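PDB 3ZRP: serine-pyruvate aminotransferase (AgxT) from Sulfolobus solfataricus, which probably transfers amino groups from serine to pyruvate, and from alanine to glyoxylate, with the help of the cofactor pyridoxal 5'-phosphate. Local coordinates for residues Thr71-Asn85 / Phe96-Pro108. Numbering follows the deposited sequence. Where two conformers were deposited one is given.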
ATOM      1  N   THR A  71       3.198  -9.111 -13.965  1.00 21.39           N
ATOM      2  CA  THR A  71       4.043 -10.337 -13.945  1.00 23.51           C
ATOM      3  C   THR A  71       3.262 -11.630 -13.596  1.00 24.54           C
ATOM      4  O   THR A  71       3.753 -12.748 -13.872  1.00 24.09           O
ATOM      5  CB  THR A  71       5.273 -10.177 -13.029  1.00 23.58           C
ATOM      6  OG1 THR A  71       4.843  -9.895 -11.686  1.00 21.31           O
ATOM      7  CG2 THR A  71       6.160  -9.058 -13.575  1.00 22.54           C
ATOM      8  N   SER A  72       2.063 -11.463 -13.007  1.00 23.76           N
ATOM      9  CA  SER A  72       1.133 -12.550 -12.679  1.00 26.08           C
ATOM     10  C   SER A  72       0.673 -13.283 -13.942  1.00 27.25           C
ATOM     11  O   SER A  72       0.145 -14.417 -13.864  1.00 27.51           O
ATOM     12  CB  SER A  72      -0.112 -11.999 -11.960  1.00 24.71           C
ATOM     13  OG  SER A  72       0.207 -11.375 -10.699  1.00 24.55           O
ATOM     14  N   LEU A  73       0.841 -12.630 -15.092  1.00 26.19           N
ATOM     15  CA  LEU A  73       0.388 -13.182 -16.385  1.00 25.47           C
ATOM     16  C   LEU A  73       1.534 -13.730 -17.240  1.00 28.63           C
ATOM     17  O   LEU A  73       1.334 -14.098 -18.418  1.00 28.84           O
ATOM     18  CB  LEU A  73      -0.396 -12.106 -17.159  1.00 25.91           C
ATOM     19  CG  LEU A  73      -1.649 -11.564 -16.446  1.00 28.15           C
ATOM     20  CD1 LEU A  73      -2.281 -10.461 -17.277  1.00 27.76           C
ATOM     21  CD2 LEU A  73      -2.690 -12.660 -16.125  1.00 26.12           C
ATOM     22  N   LEU A  74       2.732 -13.781 -16.652  1.00 26.90           N
ATOM     23  CA  LEU A  74       3.954 -14.078 -17.400  1.00 26.29           C
ATOM     24  C   LEU A  74       4.662 -15.347 -16.944  1.00 25.40           C
ATOM     25  O   LEU A  74       4.509 -15.810 -15.802  1.00 24.46           O
ATOM     26  CB  LEU A  74       4.923 -12.884 -17.371  1.00 26.70           C
ATOM     27  CG  LEU A  74       4.407 -11.579 -18.023  1.00 26.55           C
ATOM     28  CD1 LEU A  74       5.391 -10.453 -17.827  1.00 25.83           C
ATOM     29  CD2 LEU A  74       4.107 -11.778 -19.512  1.00 27.48           C
ATOM     30  N   LYS A  75       5.426 -15.899 -17.873  1.00 28.22           N
ATOM     31  CA  LYS A  75       6.189 -17.119 -17.646  0.60 29.26           C
ATOM     32  C   LYS A  75       7.645 -16.870 -18.004  1.00 27.26           C
ATOM     33  O   LYS A  75       7.952 -15.935 -18.752  1.00 26.81           O
ATOM     34  CB  LYS A  75       5.597 -18.280 -18.465  0.60 34.60           C
ATOM     35  CG  LYS A  75       4.350 -18.873 -17.819  0.60 37.46           C
ATOM     36  CD  LYS A  75       3.840 -20.102 -18.566  0.60 47.25           C
ATOM     37  CE  LYS A  75       2.781 -20.827 -17.746  0.60 47.69           C
ATOM     38  NZ  LYS A  75       2.049 -21.866 -18.517  0.60 49.70           N
ATOM     39  N   PRO A  76       8.565 -17.698 -17.474  1.00 28.26           N
ATOM     40  CA  PRO A  76       9.969 -17.403 -17.794  1.00 28.90           C
ATOM     41  C   PRO A  76      10.201 -17.397 -19.323  1.00 28.88           C
ATOM     42  O   PRO A  76       9.570 -18.203 -20.050  1.00 28.00           O
ATOM     43  CB  PRO A  76      10.734 -18.555 -17.113  1.00 30.00           C
ATOM     44  CG  PRO A  76       9.843 -18.985 -15.992  1.00 29.07           C
ATOM     45  CD  PRO A  76       8.443 -18.868 -16.584  1.00 27.23           C
ATOM     46  N   ASN A  77      11.049 -16.465 -19.776  1.00 26.92           N
ATOM     47  CA  ASN A  77      11.417 -16.305 -21.189  0.60 32.48           C
ATOM     48  C   ASN A  77      10.337 -15.713 -22.102  1.00 30.64           C
ATOM     49  O   ASN A  77      10.532 -15.589 -23.301  1.00 33.48           O
ATOM     50  CB  ASN A  77      11.969 -17.632 -21.752  0.60 32.95           C
ATOM     51  CG  ASN A  77      13.105 -18.180 -20.904  0.60 36.27           C
ATOM     52  OD1 ASN A  77      14.042 -17.446 -20.568  0.60 35.28           O
ATOM     53  ND2 ASN A  77      13.017 -19.456 -20.532  0.60 33.91           N
ATOM     54  N   ASP A  78       9.201 -15.328 -21.530  1.00 30.71           N
ATOM     55  CA  ASP A  78       8.149 -14.626 -22.304  1.00 29.12           C
ATOM     56  C   ASP A  78       8.715 -13.364 -22.976  1.00 29.48           C
ATOM     57  O   ASP A  78       9.606 -12.694 -22.428  1.00 28.15           O
ATOM     58  CB  ASP A  78       6.965 -14.239 -21.407  1.00 29.43           C
ATOM     59  CG  ASP A  78       5.921 -15.350 -21.278  1.00 31.17           C
ATOM     60  OD1 ASP A  78       6.051 -16.400 -21.967  1.00 28.11           O
ATOM     61  OD2 ASP A  78       4.968 -15.161 -20.477  1.00 27.79           O
ATOM     62  N   LYS A  79       8.197 -13.037 -24.155  1.00 27.22           N
ATOM     63  CA  LYS A  79       8.667 -11.870 -24.895  1.00 29.73           C
ATOM     64  C   LYS A  79       7.697 -10.696 -24.789  1.00 26.69           C
ATOM     65  O   LYS A  79       6.490 -10.810 -25.051  1.00 27.06           O
ATOM     66  CB  LYS A  79       8.943 -12.205 -26.364  1.00 30.18           C
ATOM     67  CG  LYS A  79      10.178 -13.087 -26.535  1.00 32.66           C
ATOM     68  CD  LYS A  79      10.298 -13.554 -27.980  1.00 40.40           C
ATOM     69  CE  LYS A  79      10.769 -12.427 -28.902  1.00 46.85           C
ATOM     70  NZ  LYS A  79      10.297 -12.644 -30.296  1.00 48.46           N
ATOM     71  N   ILE A  80       8.264  -9.578 -24.377  1.00 25.16           N
ATOM     72  CA  ILE A  80       7.509  -8.370 -24.060  1.00 25.51           C
ATOM     73  C   ILE A  80       7.999  -7.236 -24.960  1.00 25.41           C
ATOM     74  O   ILE A  80       9.215  -6.987 -25.089  1.00 29.05           O
ATOM     75  CB  ILE A  80       7.717  -7.942 -22.561  1.00 25.61           C
ATOM     76  CG1 ILE A  80       7.229  -9.039 -21.603  1.00 26.94           C
ATOM     77  CG2 ILE A  80       7.055  -6.555 -22.277  1.00 25.66           C
ATOM     78  CD1 ILE A  80       7.680  -8.812 -20.143  1.00 29.98           C
ATOM     79  N   LEU A  81       7.039  -6.525 -25.528  1.00 25.96           N
ATOM     80  CA  LEU A  81       7.283  -5.251 -26.230  1.00 25.99           C
ATOM     81  C   LEU A  81       6.682  -4.075 -25.441  1.00 26.12           C
ATOM     82  O   LEU A  81       5.474  -4.028 -25.196  1.00 24.28           O
ATOM     83  CB  LEU A  81       6.670  -5.289 -27.636  1.00 28.98           C
ATOM     84  CG  LEU A  81       6.906  -3.995 -28.442  1.00 29.27           C
ATOM     85  CD1 LEU A  81       8.364  -3.831 -28.844  1.00 26.11           C
ATOM     86  CD2 LEU A  81       5.966  -3.955 -29.652  1.00 26.51           C
ATOM     87  N   VAL A  82       7.548  -3.165 -25.021  1.00 23.05           N
ATOM     88  CA  VAL A  82       7.139  -1.925 -24.340  1.00 24.89           C
ATOM     89  C   VAL A  82       7.173  -0.748 -25.311  1.00 25.06           C
ATOM     90  O   VAL A  82       8.195  -0.466 -25.941  1.00 31.00           O
ATOM     91  CB  VAL A  82       8.081  -1.608 -23.169  1.00 23.54           C
ATOM     92  CG1 VAL A  82       7.679  -0.254 -22.501  1.00 23.77           C
ATOM     93  CG2 VAL A  82       8.049  -2.744 -22.164  1.00 21.59           C
ATOM     94  N   VAL A  83       6.050  -0.054 -25.403  1.00 24.99           N
ATOM     95  CA  VAL A  83       5.939   1.164 -26.220  1.00 24.43           C
ATOM     96  C   VAL A  83       6.041   2.361 -25.273  1.00 27.51           C
ATOM     97  O   VAL A  83       5.051   2.731 -24.644  1.00 26.95           O
ATOM     98  CB  VAL A  83       4.593   1.170 -26.963  1.00 22.22           C
ATOM     99  CG1 VAL A  83       4.492   2.417 -27.843  1.00 21.05           C
ATOM    100  CG2 VAL A  83       4.465  -0.132 -27.876  1.00 25.42           C
ATOM    101  N   SER A  84       7.245   2.919 -25.147  1.00 26.30           N
ATOM    102  CA  SER A  84       7.557   3.955 -24.174  1.00 28.45           C
ATOM    103  C   SER A  84       7.767   5.365 -24.748  1.00 27.29           C
ATOM    104  O   SER A  84       8.723   5.623 -25.501  1.00 29.05           O
ATOM    105  CB  SER A  84       8.815   3.582 -23.418  1.00 25.06           C
ATOM    106  OG  SER A  84       9.199   4.658 -22.584  1.00 26.19           O
ATOM    107  N   ASN A  85       6.882   6.269 -24.336  1.00 26.15           N
ATOM    108  CA  ASN A  85       6.980   7.681 -24.690  1.00 24.38           C
ATOM    109  C   ASN A  85       7.715   8.538 -23.676  1.00 24.55           C
ATOM    110  O   ASN A  85       7.810   9.749 -23.853  1.00 30.86           O
ATOM    111  CB  ASN A  85       5.596   8.263 -24.937  1.00 24.81           C
ATOM    112  CG  ASN A  85       4.876   7.544 -26.016  1.00 22.35           C
ATOM    113  OD1 ASN A  85       5.496   7.132 -27.008  1.00 28.38           O
ATOM    114  ND2 ASN A  85       3.577   7.349 -25.849  1.00 24.23           N
ATOM    115  N   PHE A  96      10.425  -4.949 -15.449  1.00 23.30           N
ATOM    116  CA  PHE A  96      10.658  -6.238 -16.095  1.00 25.15           C
ATOM    117  C   PHE A  96      12.118  -6.695 -16.074  1.00 25.57           C
ATOM    118  O   PHE A  96      12.358  -7.879 -16.230  1.00 26.45           O
ATOM    119  CB  PHE A  96      10.098  -6.300 -17.534  1.00 24.83           C
ATOM    120  CG  PHE A  96       8.586  -6.208 -17.627  1.00 25.12           C
ATOM    121  CD1 PHE A  96       7.757  -6.959 -16.789  1.00 27.70           C
ATOM    122  CD2 PHE A  96       7.995  -5.364 -18.575  1.00 25.67           C
ATOM    123  CE1 PHE A  96       6.362  -6.889 -16.893  1.00 27.47           C
ATOM    124  CE2 PHE A  96       6.582  -5.277 -18.688  1.00 24.70           C
ATOM    125  CZ  PHE A  96       5.780  -6.028 -17.843  1.00 27.65           C
ATOM    126  N   LYS A  97      13.069  -5.769 -15.849  1.00 24.91           N
ATOM    127  CA  LYS A  97      14.479  -6.105 -15.648  1.00 28.05           C
ATOM    128  C   LYS A  97      14.680  -6.995 -14.426  1.00 26.88           C
ATOM    129  O   LYS A  97      15.665  -7.721 -14.340  1.00 27.86           O
ATOM    130  CB  LYS A  97      15.316  -4.841 -15.452  1.00 28.80           C
ATOM    131  CG  LYS A  97      15.951  -4.241 -16.714  1.00 42.73           C
ATOM    132  CD  LYS A  97      16.898  -3.081 -16.297  1.00 48.52           C
ATOM    133  CE  LYS A  97      17.168  -2.073 -17.416  1.00 59.22           C
ATOM    134  NZ  LYS A  97      17.887  -2.681 -18.573  1.00 64.95           N
ATOM    135  N   ARG A  98      13.734  -6.949 -13.490  1.00 23.71           N
ATOM    136  CA  ARG A  98      13.812  -7.755 -12.272  1.00 22.51           C
ATOM    137  C   ARG A  98      13.306  -9.182 -12.472  1.00 25.63           C
ATOM    138  O   ARG A  98      13.397  -9.993 -11.560  1.00 28.72           O
ATOM    139  CB  ARG A  98      13.028  -7.081 -11.138  1.00 20.99           C
ATOM    140  CG  ARG A  98      13.476  -5.656 -10.769  1.00 25.56           C
ATOM    141  CD  ARG A  98      14.987  -5.553 -10.545  1.00 26.15           C
ATOM    142  NE  ARG A  98      15.388  -6.393  -9.417  1.00 31.48           N
ATOM    143  CZ  ARG A  98      16.625  -6.501  -8.936  1.00 36.08           C
ATOM    144  NH1 ARG A  98      17.609  -5.807  -9.493  1.00 34.92           N
ATOM    145  NH2 ARG A  98      16.875  -7.316  -7.906  1.00 30.68           N
ATOM    146  N   TYR A  99      12.746  -9.477 -13.652  1.00 25.05           N
ATOM    147  CA  TYR A  99      12.094 -10.747 -13.923  1.00 26.12           C
ATOM    148  C   TYR A  99      12.772 -11.459 -15.091  1.00 23.87           C
ATOM    149  O   TYR A  99      13.313 -10.803 -15.971  1.00 21.78           O
ATOM    150  CB  TYR A  99      10.591 -10.540 -14.207  1.00 21.51           C
ATOM    151  CG  TYR A  99       9.862 -10.066 -12.949  1.00 22.05           C
ATOM    152  CD1 TYR A  99       9.873  -8.698 -12.583  1.00 20.68           C
ATOM    153  CD2 TYR A  99       9.268 -10.991 -12.068  1.00 20.73           C
ATOM    154  CE1 TYR A  99       9.242  -8.249 -11.382  1.00 21.34           C
ATOM    155  CE2 TYR A  99       8.628 -10.567 -10.905  1.00 22.83           C
ATOM    156  CZ  TYR A  99       8.635  -9.209 -10.551  1.00 22.04           C
ATOM    157  OH  TYR A  99       8.033  -8.828  -9.372  1.00 22.01           O
ATOM    158  N   PRO A 100      12.716 -12.806 -15.117  1.00 28.93           N
ATOM    159  CA  PRO A 100      13.292 -13.631 -16.202  1.00 30.54           C
ATOM    160  C   PRO A 100      12.473 -13.556 -17.499  1.00 30.99           C
ATOM    161  O   PRO A 100      11.881 -14.563 -17.944  1.00 28.83           O
ATOM    162  CB  PRO A 100      13.260 -15.046 -15.607  1.00 31.17           C
ATOM    163  CG  PRO A 100      12.087 -15.033 -14.683  1.00 29.99           C
ATOM    164  CD  PRO A 100      12.056 -13.634 -14.083  1.00 33.81           C
ATOM    165  N   VAL A 101      12.413 -12.356 -18.077  1.00 28.79           N
ATOM    166  CA  VAL A 101      11.651 -12.107 -19.292  1.00 26.28           C
ATOM    167  C   VAL A 101      12.521 -11.381 -20.316  1.00 30.44           C
ATOM    168  O   VAL A 101      13.557 -10.830 -19.967  1.00 27.08           O
ATOM    169  CB  VAL A 101      10.329 -11.324 -19.046  1.00 27.95           C
ATOM    170  CG1 VAL A 101       9.310 -12.190 -18.344  1.00 29.73           C
ATOM    171  CG2 VAL A 101      10.586  -9.998 -18.293  1.00 25.48           C
ATOM    172  N   ASN A 102      12.109 -11.412 -21.581  1.00 28.39           N
ATOM    173  CA  ASN A 102      12.825 -10.720 -22.637  1.00 32.51           C
ATOM    174  C   ASN A 102      12.080  -9.451 -23.010  1.00 32.36           C
ATOM    175  O   ASN A 102      10.894  -9.494 -23.353  1.00 34.73           O
ATOM    176  CB  ASN A 102      12.977 -11.622 -23.859  1.00 35.23           C
ATOM    177  CG  ASN A 102      13.847 -12.837 -23.574  1.00 42.51           C
ATOM    178  OD1 ASN A 102      15.012 -12.710 -23.180  1.00 38.48           O
ATOM    179  ND2 ASN A 102      13.288 -14.022 -23.772  1.00 45.34           N
ATOM    180  N   VAL A 103      12.779  -8.329 -22.974  1.00 27.30           N
ATOM    181  CA  VAL A 103      12.130  -7.041 -23.230  1.00 30.42           C
ATOM    182  C   VAL A 103      12.727  -6.272 -24.407  1.00 29.94           C
ATOM    183  O   VAL A 103      13.944  -6.074 -24.486  1.00 30.78           O
ATOM    184  CB  VAL A 103      12.193  -6.144 -21.975  1.00 30.07           C
ATOM    185  CG1 VAL A 103      11.520  -4.788 -22.247  1.00 31.22           C
ATOM    186  CG2 VAL A 103      11.532  -6.855 -20.805  1.00 33.31           C
ATOM    187  N   LYS A 104      11.860  -5.814 -25.300  1.00 29.22           N
ATOM    188  CA  LYS A 104      12.247  -4.841 -26.312  1.00 31.88           C
ATOM    189  C   LYS A 104      11.420  -3.569 -26.111  1.00 31.27           C
ATOM    190  O   LYS A 104      10.215  -3.656 -25.879  1.00 31.42           O
ATOM    191  CB  LYS A 104      12.020  -5.394 -27.723  1.00 35.22           C
ATOM    192  CG  LYS A 104      12.427  -4.406 -28.830  1.00 38.26           C
ATOM    193  CD  LYS A 104      12.721  -5.100 -30.145  1.00 46.16           C
ATOM    194  CE  LYS A 104      12.902  -4.089 -31.276  1.00 46.22           C
ATOM    195  NZ  LYS A 104      14.193  -3.361 -31.108  1.00 48.01           N
ATOM    196  N   VAL A 105      12.071  -2.411 -26.210  1.00 31.21           N
ATOM    197  CA  VAL A 105      11.391  -1.117 -26.056  1.00 28.88           C
ATOM    198  C   VAL A 105      11.432  -0.285 -27.354  1.00 30.86           C
ATOM    199  O   VAL A 105      12.487  -0.120 -27.948  1.00 30.26           O
ATOM    200  CB  VAL A 105      11.991  -0.271 -24.884  1.00 28.67           C
ATOM    201  CG1 VAL A 105      11.102   0.935 -24.591  1.00 28.40           C
ATOM    202  CG2 VAL A 105      12.168  -1.111 -23.606  1.00 30.58           C
ATOM    203  N   LEU A 106      10.269   0.187 -27.809  1.00 29.41           N
ATOM    204  CA  LEU A 106      10.192   1.205 -28.874  1.00 28.40           C
ATOM    205  C   LEU A 106      10.059   2.595 -28.232  1.00 28.92           C
ATOM    206  O   LEU A 106       9.220   2.787 -27.340  1.00 28.24           O
ATOM    207  CB  LEU A 106       8.974   0.962 -29.776  1.00 28.31           C
ATOM    208  CG  LEU A 106       8.895  -0.352 -30.566  1.00 32.34           C
ATOM    209  CD1 LEU A 106       7.545  -0.459 -31.291  1.00 31.22           C
ATOM    210  CD2 LEU A 106      10.077  -0.438 -31.547  1.00 33.35           C
ATOM    211  N   ARG A 107      10.887   3.548 -28.665  1.00 28.05           N
ATOM    212  CA  ARG A 107      10.765   4.936 -28.193  1.00 24.85           C
ATOM    213  C   ARG A 107      10.692   5.922 -29.368  1.00 31.17           C
ATOM    214  O   ARG A 107      11.269   5.634 -30.442  1.00 30.81           O
ATOM    215  CB  ARG A 107      11.997   5.283 -27.340  1.00 21.37           C
ATOM    216  CG  ARG A 107      12.082   4.499 -26.040  1.00 23.66           C
ATOM    217  CD  ARG A 107      13.283   4.925 -25.216  1.00 27.70           C
ATOM    218  NE  ARG A 107      13.270   4.238 -23.924  1.00 29.46           N
ATOM    219  CZ  ARG A 107      13.835   3.059 -23.684  1.00 33.15           C
ATOM    220  NH1 ARG A 107      14.477   2.390 -24.650  1.00 29.54           N
ATOM    221  NH2 ARG A 107      13.763   2.545 -22.458  1.00 31.33           N
ATOM    222  N   PRO A 108      10.028   7.096 -29.174  1.00 30.90           N
ATOM    223  CA  PRO A 108      10.024   8.164 -30.203  1.00 30.48           C
ATOM    224  C   PRO A 108      11.036   9.261 -29.891  1.00 32.43           C
ATOM    225  O   PRO A 108      11.782   9.122 -28.914  1.00 33.70           O
ATOM    226  CB  PRO A 108       8.606   8.723 -30.087  1.00 32.69           C
ATOM    227  CG  PRO A 108       8.294   8.612 -28.564  1.00 30.49           C
ATOM    228  CD  PRO A 108       9.141   7.442 -28.032  1.00 29.49           C
TER
HETATM  229  O   HOH W   1       5.655  -9.892  -8.757  1.00 26.94           O
HETATM  230  O   HOH W   2      11.031  -9.096 -25.954  1.00 42.94           O
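Ile80 and Phe96 meet in the core of a beta-alpha-beta unit, a worked example of how a parallel strand pair is covered by the helix that connects it. In the seven-stranded mixed sheet of the PLP-binding domain of this class-V aminotransferase, strand 79-83 lies between 128-134 and the outermost strand, 102-106. Backbone hydrogen bonds run alternately across the pair, from Asn102 N to Asp78 O (2.9 Å) through Ile80, Lys104, Val82 and Leu106 to Ser84 N on Leu106 O (3.0 Å).

Ile80 can be followed outward from this frame. Its CB lies 3.6 Å from Asn102 O, and its CG2 branch, anti to the backbone N, rests on Phe96 CE2 at 3.8 Å. The other branch, CG1, beside that N (chi1 -61°), faces Asn102 O more loosely (4.1 Å) and carries CD1 over the ring: the methyl sits 3.6 Å from the Phe96 centroid, 8° off the normal, a CH-pi contact. The same CD1 also meets Val101 CG2.

Thr71 CG2 approaches the Phe96 edge in plane while lying over the face of Tyr99, 3.6 Å from that centroid, and Leu74 CD1 adds another methyl beside Phe96 CE1. With Phe96 cut back to an alanine, Ile80 CD1 would probably lose its aromatic floor and a gap open among these methyls. Tyr99 OH is hydrogen-bonded to Glu68 OE2 and Thr71 OG1 to Glu68 O; a water donates to both hydroxyls.

The chemistry thus divides: backbone hydrogen bonds set the strand register, whereas methyl-to-ring packing, which demands shape more than charge, holds Phe96, ending helix 87-96, against Ile80, Thr71 and Leu74.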